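Local coordinates for protein thiamine-monophosphate kinase (Stenotrophomonas maltophilia, PDB 6XEP) that probably catalyses the ATP-dependent phosphorylation of thiamine monophosphate to thiamine diphosphate, the active form of vitamin B1, at residues A[54-59]-A[73-78]; A[169-174]-A[199-204]. One frame throughout, in Å; residues are numbered along the deposited sequence.

Contact 1 (A[54-59]-A[73-78]); sequences DTLNSG and WKTLAV
Strand 54-57 and helix 73-78 lie nearly antiparallel, at 152°, with their axes 8.6 Å apart, and the CA atoms of Leu56 and Thr75 come within 6.4 Å. This is helix-on-sheet packing in the N-terminal domain of a PurM-like (AIR synthase-related) fold. Helix 68-85 covers strand 48-57, which is outermost within this chain, pairs with strand 136-145 and is bonded to the second subunit, as by Thr55 N to Asp129 of that subunit. Leu56 gives the largest share of the interface. Its CG lies beside the backbone N, with chi1 at -83°, and the two methyls fork over the helix. The Leu56 and Thr75 side chains run past each other in opposing senses, with Leu56 CD2 3.8 Å from Thr75 OG1. That hydroxyl is hydrogen-bonded to Ile71 O, one turn back. Leu56 CD2 also meets Lys74 CG, 4.1 Å away. The Lys74 chain then runs on extended to a salt bridge with Asp274, a predicted substrate-binding residue. Asp54 lies close to Asp82; both are predicted magnesium ligands. This pairing of like charges is consistent with a site made for metal. Val78 CG2 meets Leu56 CD1 tip to tip at 4.2 Å, and Val78 CG1 packs 3.5 Å from Asp54 CG, the carboxylate carbon.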
# COMPACT_ATOMS: atom_id res chain seq x y z
N ASP A 54 5.21 -1.06 3.89
CA ASP A 54 5.47 -1.90 5.06
C ASP A 54 4.14 -2.27 5.67
O ASP A 54 3.21 -1.46 5.67
CB ASP A 54 6.33 -1.16 6.10
CG ASP A 54 7.72 -0.82 5.59
OD1 ASP A 54 7.91 0.33 5.13
OD2 ASP A 54 8.62 -1.69 5.65
N THR A 55 4.03 -3.49 6.18
CA THR A 55 2.85 -3.90 6.91
C THR A 55 3.25 -4.20 8.34
O THR A 55 4.26 -4.87 8.56
CB THR A 55 2.19 -5.13 6.28
OG1 THR A 55 1.68 -4.78 4.98
CG2 THR A 55 1.05 -5.64 7.16
N LEU A 56 2.49 -3.69 9.30
CA LEU A 56 2.66 -4.05 10.70
C LEU A 56 1.46 -4.88 11.12
O LEU A 56 0.32 -4.43 10.96
CB LEU A 56 2.82 -2.82 11.60
CG LEU A 56 4.24 -2.23 11.68
CD1 LEU A 56 4.74 -1.71 10.35
CD2 LEU A 56 4.29 -1.13 12.72
N ASN A 57 1.72 -6.07 11.65
CA ASN A 57 0.69 -7.00 12.08
C ASN A 57 0.70 -7.14 13.59
O ASN A 57 1.77 -7.27 14.20
CB ASN A 57 0.91 -8.36 11.43
CG ASN A 57 0.71 -8.31 9.95
OD1 ASN A 57 -0.24 -7.68 9.50
ND2 ASN A 57 1.61 -8.91 9.18
N SER A 58 -0.51 -7.15 14.17
CA SER A 58 -0.69 -7.27 15.61
C SER A 58 -0.06 -8.57 16.13
O SER A 58 -0.25 -9.65 15.56
CB SER A 58 -2.18 -7.23 15.96
OG SER A 58 -2.41 -7.42 17.35
N GLY A 59 0.70 -8.45 17.22
CA GLY A 59 1.40 -9.57 17.78
C GLY A 59 2.72 -9.91 17.12
O GLY A 59 3.53 -10.63 17.71
N TRP A 73 1.48 5.97 15.05
CA TRP A 73 2.80 6.59 14.91
C TRP A 73 3.79 5.62 14.26
O TRP A 73 4.43 5.94 13.25
CB TRP A 73 3.31 7.02 16.29
CG TRP A 73 4.67 7.71 16.31
CD1 TRP A 73 5.89 7.12 16.10
CD2 TRP A 73 4.92 9.09 16.56
NE1 TRP A 73 6.89 8.07 16.21
CE2 TRP A 73 6.33 9.28 16.49
CE3 TRP A 73 4.11 10.19 16.85
CZ2 TRP A 73 6.92 10.52 16.68
CZ3 TRP A 73 4.71 11.43 17.04
CH2 TRP A 73 6.10 11.58 16.95
N LYS A 74 3.93 4.42 14.83
CA LYS A 74 5.00 3.54 14.41
C LYS A 74 4.77 3.03 12.99
O LYS A 74 5.73 2.89 12.22
CB LYS A 74 5.17 2.38 15.40
CG LYS A 74 6.37 1.51 15.04
CD LYS A 74 6.85 0.66 16.23
CE LYS A 74 8.15 -0.04 15.86
NZ LYS A 74 8.73 -0.85 16.97
N THR A 75 3.50 2.78 12.62
CA THR A 75 3.23 2.31 11.26
C THR A 75 3.78 3.30 10.23
O THR A 75 4.45 2.91 9.27
CB THR A 75 1.72 2.09 11.08
OG1 THR A 75 1.30 1.04 11.97
CG2 THR A 75 1.42 1.61 9.68
N LEU A 76 3.55 4.59 10.45
CA LEU A 76 4.11 5.58 9.53
C LEU A 76 5.62 5.74 9.70
O LEU A 76 6.34 5.93 8.72
CB LEU A 76 3.41 6.93 9.73
CG LEU A 76 3.91 8.11 8.90
CD1 LEU A 76 3.76 7.83 7.38
CD2 LEU A 76 3.12 9.36 9.29
N ALA A 77 6.11 5.68 10.94
CA ALA A 77 7.53 5.89 11.18
C ALA A 77 8.41 4.90 10.42
O ALA A 77 9.49 5.26 9.94
CB ALA A 77 7.83 5.80 12.68
N VAL A 78 7.97 3.65 10.31
CA VAL A 78 8.74 2.66 9.56
C VAL A 78 8.95 3.12 8.12
O VAL A 78 10.06 3.06 7.58
CB VAL A 78 8.05 1.28 9.61
CG1 VAL A 78 8.83 0.30 8.77
CG2 VAL A 78 7.98 0.81 11.05

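Contact 2 (A[169-174]-A[199-204]); sequences GDAAGA and LRLLRP
Asp170 and Arg200 both set CG beside their own backbone N, with chi1 near -70°, and the arginine chain then bends at chi2 and chi3 to bring NE back to the aspartate. Arg200 NE donates to Asp170 OD2 at 3.0 Å in a salt bridge. The bond is somewhat bent, with an N-H...O angle of 150°. It uses the anti lone pair of OD2, and the carboxylate and guanidinium planes stand 79° apart. Below the charges the stems are close, with Asp170 CB 3.4 Å from Arg200 CB. Both ends have further partners. Asp170 OD1 bonds to Ser253 and OD2 also to Thr167, while Arg200 NH2 forms a salt bridge with Glu277. Ser253, Thr167 and Arg200 together grip the carboxylate. Beyond them the contact is apolar and backbones come near, with Ala171 CA and Leu201 CA 4.0 Å apart. Ala171 CB rests against Leu201 CA at 3.7 Å and touches CD1 of the same leucine at 4.0 Å. One turn on, Ala174 CB meets Leu201 CB at 3.8 Å. Small alanines against a leucine, flanked by a salt bridge, form a close helix-helix contact between the start of helix 170-179 and the end of helix 192-202 in the AIR synthase-related C-terminal domain.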
# COMPACT_ATOMS: atom_id res chain seq x y z
N GLY A 169 19.76 0.44 20.14
CA GLY A 169 19.41 -0.65 21.03
C GLY A 169 18.29 -0.35 22.02
O GLY A 169 17.88 -1.26 22.75
N ASP A 170 17.80 0.88 22.05
CA ASP A 170 16.76 1.24 23.02
C ASP A 170 15.50 0.40 22.84
O ASP A 170 14.93 -0.12 23.81
CB ASP A 170 16.41 2.71 22.87
CG ASP A 170 17.51 3.63 23.33
OD1 ASP A 170 18.37 3.23 24.15
OD2 ASP A 170 17.48 4.79 22.89
N ALA A 171 15.02 0.32 21.60
CA ALA A 171 13.80 -0.45 21.36
C ALA A 171 13.99 -1.91 21.77
O ALA A 171 13.12 -2.50 22.43
CB ALA A 171 13.40 -0.34 19.88
N ALA A 172 15.12 -2.51 21.40
CA ALA A 172 15.40 -3.89 21.78
C ALA A 172 15.44 -4.03 23.30
O ALA A 172 14.97 -5.02 23.84
CB ALA A 172 16.72 -4.36 21.18
N GLY A 173 16.02 -3.04 23.98
CA GLY A 173 16.03 -3.07 25.44
C GLY A 173 14.64 -3.04 26.04
O GLY A 173 14.33 -3.82 26.95
N ALA A 174 13.78 -2.14 25.54
CA ALA A 174 12.39 -2.14 26.01
C ALA A 174 11.72 -3.48 25.74
O ALA A 174 10.98 -3.99 26.60
CB ALA A 174 11.61 -1.01 25.33
N LEU A 199 9.22 4.45 24.96
CA LEU A 199 8.86 5.28 23.80
C LEU A 199 9.81 5.09 22.62
O LEU A 199 9.42 5.37 21.47
CB LEU A 199 8.82 6.75 24.22
CG LEU A 199 7.64 7.09 25.13
CD1 LEU A 199 7.61 8.57 25.44
CD2 LEU A 199 6.35 6.68 24.46
N ARG A 200 11.04 4.62 22.84
CA ARG A 200 11.88 4.27 21.70
C ARG A 200 11.35 3.03 20.97
O ARG A 200 11.47 2.94 19.75
CB ARG A 200 13.32 4.05 22.15
CG ARG A 200 14.01 5.33 22.60
CD ARG A 200 14.40 6.20 21.42
NE ARG A 200 15.60 5.70 20.74
CZ ARG A 200 15.92 5.99 19.49
NH1 ARG A 200 15.12 6.77 18.76
NH2 ARG A 200 17.05 5.51 18.96
N LEU A 201 10.76 2.08 21.71
CA LEU A 201 10.11 0.95 21.06
C LEU A 201 8.80 1.38 20.41
O LEU A 201 8.51 1.00 19.27
CB LEU A 201 9.86 -0.17 22.07
CG LEU A 201 9.10 -1.39 21.53
CD1 LEU A 201 9.81 -2.03 20.34
CD2 LEU A 201 8.83 -2.42 22.61
N LEU A 202 7.98 2.14 21.15
CA LEU A 202 6.63 2.44 20.69
C LEU A 202 6.61 3.55 19.65
O LEU A 202 5.81 3.50 18.70
CB LEU A 202 5.74 2.84 21.87
CG LEU A 202 5.54 1.77 22.93
CD1 LEU A 202 4.62 2.35 24.00
CD2 LEU A 202 4.94 0.51 22.31
N ARG A 203 7.47 4.56 19.80
CA ARG A 203 7.41 5.75 18.95
C ARG A 203 8.81 6.09 18.46
O ARG A 203 9.37 7.13 18.85
CB ARG A 203 6.83 6.94 19.70
CG ARG A 203 5.37 6.84 20.07
CD ARG A 203 4.92 8.16 20.74
NE ARG A 203 3.82 7.86 21.64
CZ ARG A 203 3.54 8.54 22.73
NH1 ARG A 203 4.26 9.59 23.08
NH2 ARG A 203 2.50 8.16 23.47
N PRO A 204 9.39 5.27 17.59
CA PRO A 204 10.72 5.60 17.04
C PRO A 204 10.65 6.89 16.24
O PRO A 204 9.60 7.24 15.69
CB PRO A 204 11.04 4.39 16.15
CG PRO A 204 9.70 3.87 15.72
CD PRO A 204 8.83 4.06 16.97

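The two contacts come in series along the chain, and their centres are 14 Å apart. Contact 1 lies in the AIR synthase-related N-terminal domain and joins a helix to the mixed β-sheet that holds strand 48-57. Contact 2 lies in the C-terminal domain and joins two helices. They meet directly where helix 68-85 reaches the end of helix 192-202 and the residues just after it. Trp73 NE1 probably bonds to Pro204 O at 2.9 Å, and Lys74 NZ to Leu201 O at 3.0 Å. The Trp73 ring also packs on Arg203. Asp274 lies close to both contacts, beside Lys74 and Ala171. The domain junction therefore borders the predicted substrate site, consistent with a pocket built from both domains.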